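Local coordinates for protein type-iv like pilin ttha1219 (Thermus thermophilus, PDB 5G23) that probably serves as a structural, type IV-like pilin subunit in natural competence and DNA uptake, resembling type II secretion pseudopilins, at residues L199-G204 / L210-A215; L72-S77 / S174-Y179; Y109-G114 / E143-A148. One frame throughout, in Å; residues are numbered along the deposited sequence.

Interaction 1 (L199-G204 / L210-A215); sequences LSYPPG and LELPGA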
loop_
_atom_site.group_PDB
_atom_site.type_symbol
_atom_site.label_atom_id
_atom_site.label_comp_id
_atom_site.label_asym_id
_atom_site.label_seq_id
_atom_site.Cartn_x
_atom_site.Cartn_y
_atom_site.Cartn_z
ATOM N N LEU B 199 17.647 1.751 -13.335
ATOM C CA LEU B 199 17.365 0.505 -12.653
ATOM C C LEU B 199 18.607 -0.198 -12.150
ATOM O O LEU B 199 19.679 -0.023 -12.728
ATOM C CB LEU B 199 16.598 -0.446 -13.606
ATOM C CG LEU B 199 15.340 0.167 -14.246
ATOM C CD1 LEU B 199 14.699 -0.922 -15.102
ATOM C CD2 LEU B 199 14.438 0.699 -13.141
ATOM N N SER B 200 18.457 -0.941 -11.088
ATOM C CA SER B 200 19.486 -1.869 -10.610
ATOM C C SER B 200 18.934 -3.223 -10.812
ATOM O O SER B 200 17.977 -3.592 -10.145
ATOM C CB SER B 200 19.727 -1.727 -9.108
ATOM O OG SER B 200 20.254 -0.470 -8.874
ATOM N N TYR B 201 19.478 -3.973 -11.734
ATOM C CA TYR B 201 18.881 -5.257 -12.050
ATOM C C TYR B 201 19.460 -6.339 -11.184
ATOM O O TYR B 201 20.664 -6.393 -10.949
ATOM C CB TYR B 201 19.139 -5.611 -13.509
ATOM C CG TYR B 201 18.534 -4.720 -14.508
ATOM C CD1 TYR B 201 17.241 -4.923 -14.979
ATOM C CD2 TYR B 201 19.270 -3.650 -15.060
ATOM C CE1 TYR B 201 16.698 -4.118 -15.979
ATOM C CE2 TYR B 201 18.747 -2.866 -16.055
ATOM C CZ TYR B 201 17.468 -3.085 -16.494
ATOM O OH TYR B 201 16.973 -2.252 -17.501
ATOM N N PRO B 202 18.637 -7.289 -10.776
ATOM C CA PRO B 202 19.210 -8.482 -10.270
ATOM C C PRO B 202 19.904 -9.343 -11.311
ATOM O O PRO B 202 19.692 -9.192 -12.509
ATOM C CB PRO B 202 17.975 -9.237 -9.739
ATOM C CG PRO B 202 16.871 -8.816 -10.624
ATOM C CD PRO B 202 17.202 -7.416 -11.053
ATOM N N PRO B 203 20.698 -10.313 -10.835
ATOM C CA PRO B 203 21.401 -11.177 -11.754
ATOM C C PRO B 203 20.496 -11.832 -12.774
ATOM O O PRO B 203 19.498 -12.434 -12.416
ATOM C CB PRO B 203 22.041 -12.210 -10.828
ATOM C CG PRO B 203 22.255 -11.494 -9.545
ATOM C CD PRO B 203 21.081 -10.580 -9.427
ATOM N N GLY B 204 20.874 -11.742 -14.033
ATOM C CA GLY B 204 20.189 -12.414 -15.071
ATOM C C GLY B 204 18.992 -11.661 -15.655
ATOM O O GLY B 204 18.475 -12.098 -16.668
ATOM N N LEU B 210 12.367 -7.405 -20.414
ATOM C CA LEU B 210 11.265 -6.615 -19.945
ATOM C C LEU B 210 10.615 -5.849 -21.048
ATOM O O LEU B 210 9.512 -5.385 -20.845
ATOM C CB LEU B 210 11.719 -5.642 -18.875
ATOM C CG LEU B 210 12.169 -6.298 -17.590
ATOM C CD1 LEU B 210 12.720 -5.223 -16.677
ATOM C CD2 LEU B 210 11.056 -7.043 -16.907
ATOM N N GLU B 211 11.258 -5.755 -22.200
ATOM C CA GLU B 211 10.727 -5.071 -23.372
ATOM C C GLU B 211 10.326 -3.620 -23.017
ATOM O O GLU B 211 9.191 -3.191 -23.198
ATOM C CB GLU B 211 9.528 -5.794 -23.954
ATOM C CG GLU B 211 9.954 -7.053 -24.637
ATOM C CD GLU B 211 8.827 -7.975 -25.094
ATOM O OE1 GLU B 211 7.645 -7.621 -25.070
ATOM O OE2 GLU B 211 9.190 -9.066 -25.500
ATOM N N LEU B 212 11.300 -2.936 -22.474
ATOM C CA LEU B 212 11.052 -1.530 -22.038
ATOM C C LEU B 212 10.785 -0.691 -23.264
ATOM O O LEU B 212 11.462 -0.872 -24.294
ATOM C CB LEU B 212 12.260 -1.056 -21.286
ATOM C CG LEU B 212 12.618 -1.787 -20.032
ATOM C CD1 LEU B 212 13.702 -1.045 -19.289
ATOM C CD2 LEU B 212 11.375 -1.973 -19.160
ATOM N N PRO B 213 9.764 0.156 -23.218
ATOM C CA PRO B 213 9.469 1.000 -24.329
ATOM C C PRO B 213 10.420 2.213 -24.411
ATOM O O PRO B 213 11.366 2.376 -23.592
ATOM C CB PRO B 213 8.098 1.503 -24.023
ATOM C CG PRO B 213 8.125 1.657 -22.532
ATOM C CD PRO B 213 9.006 0.562 -22.022
ATOM N N GLY B 214 10.290 2.929 -25.515
ATOM C CA GLY B 214 10.999 4.203 -25.704
ATOM C C GLY B 214 10.133 5.267 -25.007
ATOM O O GLY B 214 9.145 4.943 -24.369
ATOM N N ALA B 215 10.597 6.488 -25.011
ATOM C CA ALA B 215 9.818 7.576 -24.418
ATOM C C ALA B 215 9.490 8.581 -25.493
ATOM O O ALA B 215 10.408 9.045 -26.201
ATOM C CB ALA B 215 10.552 8.173 -23.237
#
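Tyr201 reaches across to two leucines, Leu210 and Leu212, and each meets a different part of its side chain. The backbones stay well apart, with 11.1 Å between Tyr201 CA and Leu210 CA, so the side chains bridge the interval. The phenol end comes up against Leu212 from the opposite direction, with OH lying 3.9 Å from Leu212 CD1. Leu210 instead passes alongside, its chain running counter to that of the tyrosine, and its CD1 sits 4.2 Å from Tyr201 CE1 at the ring edge, close to the ring plane. What directs the ring is a first torsion that sets CG opposite the carbonyl carbon and beside the backbone N (chi1 -64°), followed by a ring turned nearly square to its stem. Within the same segment Leu199 lies over one ring face: its CB is 4.0 Å above the plane, displaced toward the rim. Its branch CD1 then extends to Leu212 CD1, 4.3 Å away, so that one methyl of Leu212 meets both the hydroxyl and a second leucine. Both segments belong to the long connection between strands 173-184 and 221-230, folded back on itself through the short helix 207-210. That helix ends in a Schellman motif, with Glu211 at positive phi (54°), and the reversal lets Leu210 and Leu212 both point at the incoming 199-204 segment. The folded connection lies on the four-stranded sheet: Leu199 and Leu212 both rest on Tyr179, while Leu210 packs on Ala148. Between the two leucines, Glu211 points elsewhere and forms a salt bridge with Arg157.

Interaction 2 (L72-S77 / S174-Y179); sequences LVLSPS and SALALY
Leu72 opens the contact by sending CD2 to the CD2 methyl of Leu176, 4.2 Å away. Its CG stands opposite the backbone N (chi1 -175°), which carries the isobutyl group out from the strand toward the facing segment. Val73 lies on the other side of the strand, in the alternation expected of an extended chain. Leu74 returns to the inner side and offers CD1 to the same methyl of Leu176, at 4.3 Å from CD2. Because Leu72 CD2 and Leu74 CD1 are themselves 4.1 Å apart, the three methyls form a nearly equilateral triangle, with Leu176 filling the notch between two residues on one side of the strand. Past Ser75 the chain leaves the strand through Pro76 and Ser77, whose OG is hydrogen-bonded to Gly80 O.

The CA atoms of Leu74 and Leu176 are 10.1 Å apart, a separation suited to sheets packed face to face and too wide for paired strands. Strand 69-75 belongs to the seven-stranded antiparallel sheet and strand 173-184 to the four-stranded one, so this is a point where the two sheets of the pilin domain meet directly. Val83 touches both Leu72 and Leu74, and Tyr149 touches Leu74 and Leu176, continuing the buried layer. None of the contacts among these three leucine methyls is directional, so at this point the packing rests on shape, dispersion and the exclusion of water.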
loop_
_atom_site.group_PDB
_atom_site.type_symbol
_atom_site.label_atom_id
_atom_site.label_comp_id
_atom_site.label_asym_id
_atom_site.label_seq_id
_atom_site.Cartn_x
_atom_site.Cartn_y
_atom_site.Cartn_z
ATOM N N LEU B 72 -1.161 -18.625 -9.491
ATOM C CA LEU B 72 -0.674 -17.464 -10.193
ATOM C C LEU B 72 -0.920 -17.634 -11.669
ATOM O O LEU B 72 -0.674 -18.736 -12.245
ATOM C CB LEU B 72 0.819 -17.274 -9.928
ATOM C CG LEU B 72 1.455 -16.026 -10.506
ATOM C CD1 LEU B 72 1.127 -14.830 -9.672
ATOM C CD2 LEU B 72 2.977 -16.186 -10.616
ATOM N N VAL B 73 -1.350 -16.563 -12.302
ATOM C CA VAL B 73 -1.378 -16.494 -13.764
ATOM C C VAL B 73 -0.775 -15.199 -14.198
ATOM O O VAL B 73 -1.218 -14.115 -13.797
ATOM C CB VAL B 73 -2.811 -16.590 -14.339
ATOM C CG1 VAL B 73 -2.789 -16.471 -15.840
ATOM C CG2 VAL B 73 -3.456 -17.919 -14.014
ATOM N N LEU B 74 0.243 -15.298 -15.059
ATOM C CA LEU B 74 0.903 -14.143 -15.666
ATOM C C LEU B 74 0.514 -14.038 -17.129
ATOM O O LEU B 74 0.593 -15.045 -17.821
ATOM C CB LEU B 74 2.404 -14.241 -15.574
ATOM C CG LEU B 74 2.875 -14.335 -14.148
ATOM C CD1 LEU B 74 4.393 -14.616 -14.110
ATOM C CD2 LEU B 74 2.605 -13.077 -13.370
ATOM N N SER B 75 0.084 -12.837 -17.547
ATOM C CA SER B 75 -0.418 -12.560 -18.927
ATOM C C SER B 75 0.280 -11.359 -19.541
ATOM O O SER B 75 -0.286 -10.285 -19.577
ATOM C CB SER B 75 -1.928 -12.229 -18.867
ATOM O OG SER B 75 -2.569 -13.364 -18.315
ATOM N N PRO B 76 1.546 -11.506 -19.913
ATOM C CA PRO B 76 2.251 -10.393 -20.506
ATOM C C PRO B 76 1.712 -10.080 -21.874
ATOM O O PRO B 76 1.172 -10.957 -22.581
ATOM C CB PRO B 76 3.712 -10.865 -20.625
ATOM C CG PRO B 76 3.597 -12.368 -20.630
ATOM C CD PRO B 76 2.359 -12.739 -19.855
ATOM N N SER B 77 1.794 -8.819 -22.220
ATOM C CA SER B 77 1.338 -8.391 -23.558
ATOM C C SER B 77 2.008 -7.074 -23.915
ATOM O O SER B 77 2.473 -6.330 -23.027
ATOM C CB SER B 77 -0.182 -8.253 -23.549
ATOM O OG SER B 77 -0.616 -6.929 -23.174
ATOM N N SER B 174 10.408 -18.495 -7.900
ATOM C CA SER B 174 10.993 -18.011 -6.657
ATOM C C SER B 174 10.763 -16.514 -6.421
ATOM O O SER B 174 10.914 -16.062 -5.289
ATOM C CB SER B 174 12.451 -18.434 -6.561
ATOM O OG SER B 174 13.240 -17.739 -7.431
ATOM N N ALA B 175 10.523 -15.757 -7.489
ATOM C CA ALA B 175 10.359 -14.286 -7.395
ATOM C C ALA B 175 9.697 -13.706 -8.597
ATOM O O ALA B 175 9.692 -14.328 -9.665
ATOM C CB ALA B 175 11.679 -13.608 -7.133
ATOM N N LEU B 176 9.144 -12.508 -8.447
ATOM C CA LEU B 176 8.579 -11.714 -9.535
ATOM C C LEU B 176 9.376 -10.417 -9.604
ATOM O O LEU B 176 9.793 -9.906 -8.559
ATOM C CB LEU B 176 7.127 -11.370 -9.315
ATOM C CG LEU B 176 6.160 -12.539 -9.161
ATOM C CD1 LEU B 176 4.775 -12.013 -8.865
ATOM C CD2 LEU B 176 6.132 -13.400 -10.422
ATOM N N ALA B 177 9.574 -9.945 -10.801
ATOM C CA ALA B 177 10.075 -8.614 -11.031
ATOM C C ALA B 177 8.978 -7.783 -11.656
ATOM O O ALA B 177 8.375 -8.170 -12.667
ATOM C CB ALA B 177 11.279 -8.625 -11.939
ATOM N N LEU B 178 8.704 -6.628 -11.060
ATOM C CA LEU B 178 7.702 -5.711 -11.534
ATOM C C LEU B 178 8.337 -4.370 -11.926
ATOM O O LEU B 178 9.292 -3.924 -11.271
ATOM C CB LEU B 178 6.643 -5.501 -10.466
ATOM C CG LEU B 178 5.894 -6.801 -10.206
ATOM C CD1 LEU B 178 6.493 -7.412 -8.976
ATOM C CD2 LEU B 178 4.452 -6.534 -9.979
ATOM N N TYR B 179 7.852 -3.809 -13.032
ATOM C CA TYR B 179 8.369 -2.552 -13.566
ATOM C C TYR B 179 7.212 -1.630 -13.922
ATOM O O TYR B 179 6.279 -2.035 -14.562
ATOM C CB TYR B 179 9.230 -2.811 -14.817
ATOM C CG TYR B 179 9.662 -1.560 -15.508
ATOM C CD1 TYR B 179 10.802 -0.880 -15.123
ATOM C CD2 TYR B 179 8.915 -1.041 -16.592
ATOM C CE1 TYR B 179 11.207 0.287 -15.742
ATOM C CE2 TYR B 179 9.307 0.123 -17.244
ATOM C CZ TYR B 179 10.479 0.768 -16.837
ATOM O OH TYR B 179 10.826 1.899 -17.421
#

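Interaction 3 (Y109-G114 / E143-A148); sequences YEVNQG and EAFRVA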
loop_
_atom_site.group_PDB
_atom_site.type_symbol
_atom_site.label_atom_id
_atom_site.label_comp_id
_atom_site.label_asym_id
_atom_site.label_seq_id
_atom_site.Cartn_x
_atom_site.Cartn_y
_atom_site.Cartn_z
ATOM N N TYR B 109 -4.014 -7.416 -11.037
ATOM C CA TYR B 109 -3.579 -6.133 -11.465
ATOM C C TYR B 109 -3.497 -6.123 -12.977
ATOM O O TYR B 109 -3.040 -7.106 -13.576
ATOM C CB TYR B 109 -2.181 -5.828 -10.892
ATOM C CG TYR B 109 -2.195 -5.672 -9.435
ATOM C CD1 TYR B 109 -2.578 -4.441 -8.865
ATOM C CD2 TYR B 109 -1.764 -6.657 -8.614
ATOM C CE1 TYR B 109 -2.602 -4.287 -7.498
ATOM C CE2 TYR B 109 -1.773 -6.509 -7.243
ATOM C CZ TYR B 109 -2.202 -5.325 -6.697
ATOM O OH TYR B 109 -2.142 -5.151 -5.334
ATOM N N GLU B 110 -3.887 -5.018 -13.581
ATOM C CA GLU B 110 -3.759 -4.781 -15.050
ATOM C C GLU B 110 -3.642 -3.320 -15.366
ATOM O O GLU B 110 -4.082 -2.516 -14.589
ATOM C CB GLU B 110 -5.058 -5.235 -15.749
ATOM C CG GLU B 110 -5.397 -6.703 -15.626
ATOM C CD GLU B 110 -6.443 -7.152 -16.631
ATOM O OE1 GLU B 110 -6.587 -6.491 -17.716
ATOM O OE2 GLU B 110 -7.145 -8.155 -16.311
ATOM N N VAL B 111 -3.088 -2.983 -16.528
ATOM C CA VAL B 111 -3.064 -1.599 -17.015
ATOM C C VAL B 111 -4.031 -1.486 -18.192
ATOM O O VAL B 111 -4.101 -2.352 -19.051
ATOM C CB VAL B 111 -1.673 -1.129 -17.483
ATOM C CG1 VAL B 111 -1.721 0.234 -18.183
ATOM C CG2 VAL B 111 -0.781 -0.971 -16.308
ATOM N N ASN B 112 -4.771 -0.408 -18.190
ATOM C CA ASN B 112 -5.663 -0.087 -19.311
ATOM C C ASN B 112 -5.744 1.432 -19.442
ATOM O O ASN B 112 -5.926 2.121 -18.417
ATOM C CB ASN B 112 -7.059 -0.643 -19.011
ATOM C CG ASN B 112 -8.098 -0.141 -20.020
ATOM O OD1 ASN B 112 -8.925 0.725 -19.712
ATOM N ND2 ASN B 112 -8.019 -0.653 -21.238
ATOM N N GLN B 113 -5.620 1.956 -20.668
ATOM C CA GLN B 113 -5.737 3.399 -20.912
ATOM C C GLN B 113 -4.892 4.268 -19.946
ATOM O O GLN B 113 -5.380 5.261 -19.356
ATOM C CB GLN B 113 -7.189 3.834 -20.836
ATOM C CG GLN B 113 -8.019 3.229 -21.940
ATOM C CD GLN B 113 -9.413 3.804 -21.942
ATOM O OE1 GLN B 113 -9.844 4.463 -20.987
ATOM N NE2 GLN B 113 -10.121 3.582 -23.018
ATOM N N GLY B 114 -3.631 3.873 -19.772
ATOM C CA GLY B 114 -2.693 4.711 -18.982
ATOM C C GLY B 114 -2.879 4.636 -17.475
ATOM O O GLY B 114 -2.289 5.447 -16.743
ATOM N N GLU B 143 2.856 4.347 -18.555
ATOM C CA GLU B 143 3.276 4.058 -19.940
ATOM C C GLU B 143 3.757 2.604 -20.103
ATOM O O GLU B 143 3.814 2.096 -21.219
ATOM C CB GLU B 143 4.361 4.989 -20.359
ATOM C CG GLU B 143 3.784 6.408 -20.409
ATOM C CD GLU B 143 4.779 7.459 -20.802
ATOM O OE1 GLU B 143 6.007 7.196 -20.889
ATOM O OE2 GLU B 143 4.308 8.581 -20.966
ATOM N N ALA B 144 4.090 1.956 -19.004
ATOM C CA ALA B 144 4.515 0.535 -19.038
ATOM C C ALA B 144 4.346 -0.137 -17.715
ATOM O O ALA B 144 4.649 0.463 -16.662
ATOM C CB ALA B 144 5.963 0.425 -19.529
ATOM N N PHE B 145 3.831 -1.365 -17.749
ATOM C CA PHE B 145 3.724 -2.245 -16.598
ATOM C C PHE B 145 4.180 -3.589 -17.111
ATOM O O PHE B 145 3.719 -4.075 -18.121
ATOM C CB PHE B 145 2.312 -2.347 -15.969
ATOM C CG PHE B 145 2.186 -3.293 -14.812
ATOM C CD1 PHE B 145 3.010 -3.222 -13.729
ATOM C CD2 PHE B 145 1.164 -4.253 -14.779
ATOM C CE1 PHE B 145 2.879 -4.116 -12.650
ATOM C CE2 PHE B 145 1.010 -5.173 -13.709
ATOM C CZ PHE B 145 1.851 -5.056 -12.622
ATOM N N ARG B 146 5.234 -4.090 -16.479
ATOM C CA ARG B 146 5.887 -5.361 -16.916
ATOM C C ARG B 146 6.026 -6.231 -15.705
ATOM O O ARG B 146 6.360 -5.750 -14.565
ATOM C CB ARG B 146 7.286 -5.143 -17.536
ATOM C CG ARG B 146 7.318 -4.256 -18.734
ATOM C CD ARG B 146 6.615 -4.919 -19.925
ATOM N NE ARG B 146 6.875 -4.101 -21.103
ATOM C CZ ARG B 146 6.060 -3.154 -21.541
ATOM N NH1 ARG B 146 4.901 -2.894 -20.927
ATOM N NH2 ARG B 146 6.446 -2.383 -22.570
ATOM N N VAL B 147 5.814 -7.560 -15.877
ATOM C CA VAL B 147 6.076 -8.516 -14.797
ATOM C C VAL B 147 6.859 -9.685 -15.416
ATOM O O VAL B 147 6.427 -10.234 -16.412
ATOM C CB VAL B 147 4.778 -9.091 -14.220
ATOM C CG1 VAL B 147 5.036 -10.048 -13.089
ATOM C CG2 VAL B 147 3.850 -7.943 -13.732
ATOM N N ALA B 148 7.990 -10.005 -14.838
ATOM C CA ALA B 148 8.784 -11.170 -15.192
ATOM C C ALA B 148 8.865 -12.079 -13.958
ATOM O O ALA B 148 8.512 -11.659 -12.850
ATOM C CB ALA B 148 10.178 -10.752 -15.581
#
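Phe145, which meets Val111 through its side chain, receives at its backbone O a hydrogen bond from NH1 of Arg146, 3.3 Å away and fairly straight (164° at the hydrogen). The donor stands well above the carbonyl plane, 62° out of it, whereas the oxygen lies almost in the plane of the guanidinium. The same guanidinium is also held by carbonyls at the end of helix 207-210: NH2 is hydrogen-bonded to Glu211 O, and NE makes a weak hydrogen bond to Leu210 O. Together these acceptors restrict its rotation on the face of strand 141-151 turned from Val111.

Across the contact, Val111 CG2 comes within 3.4 Å of Phe145 CB, a tight approach for two carbons. The two side chains cross at a slant, and the same methyl is 4.1 Å from Phe145 CG at the root of the ring. With CG anti to the backbone N (chi1 178°), the phenyl swings toward strand 104-112, and its CE2 comes to 4.3 Å from Tyr109 CB. The tyrosine ring itself leads away to pack on helix 44-61, whose Leu56 also touches Phe145; the phenyl thus lies between the two sheets and beside that helix, the characteristic long-helix-on-sheet association of pilin folds. A backbone hydrogen bond between Gly114 and Val142 joins the two sides near one end, consistent with the short 6.8 Å between the CA atoms of Val111 and Phe145.

Between the segments themselves, only carbon atoms of Val111, Tyr109 and Phe145 make the close approaches, which implies that this junction is held by shape and dispersion in the interior, while the polar grip on Arg146 lies on the opposite face of its strand.

Interactions 2 and 3 are buried contacts between the seven-stranded and four-stranded sheets, made at different strands of each; interaction 1 is partly exposed and lies on the other face of the four-stranded sheet. Strands 141-151 and 173-184 are neighbours, tied by Ala148 N to Ala177 O and Tyr179 N to Arg146 O, each at 2.9 Å, so interactions 2 and 3 share a backbone scaffold. Alternate residues carry the other face: Tyr179 supports interaction 1 through Leu212 CD2, 3.5 Å from its CE2, and Arg146 links interaction 3 to interaction 1. Methyls alone meet in interaction 2, a phenyl and a valine dominate interaction 3, and interaction 1 admits a tyrosine hydroxyl.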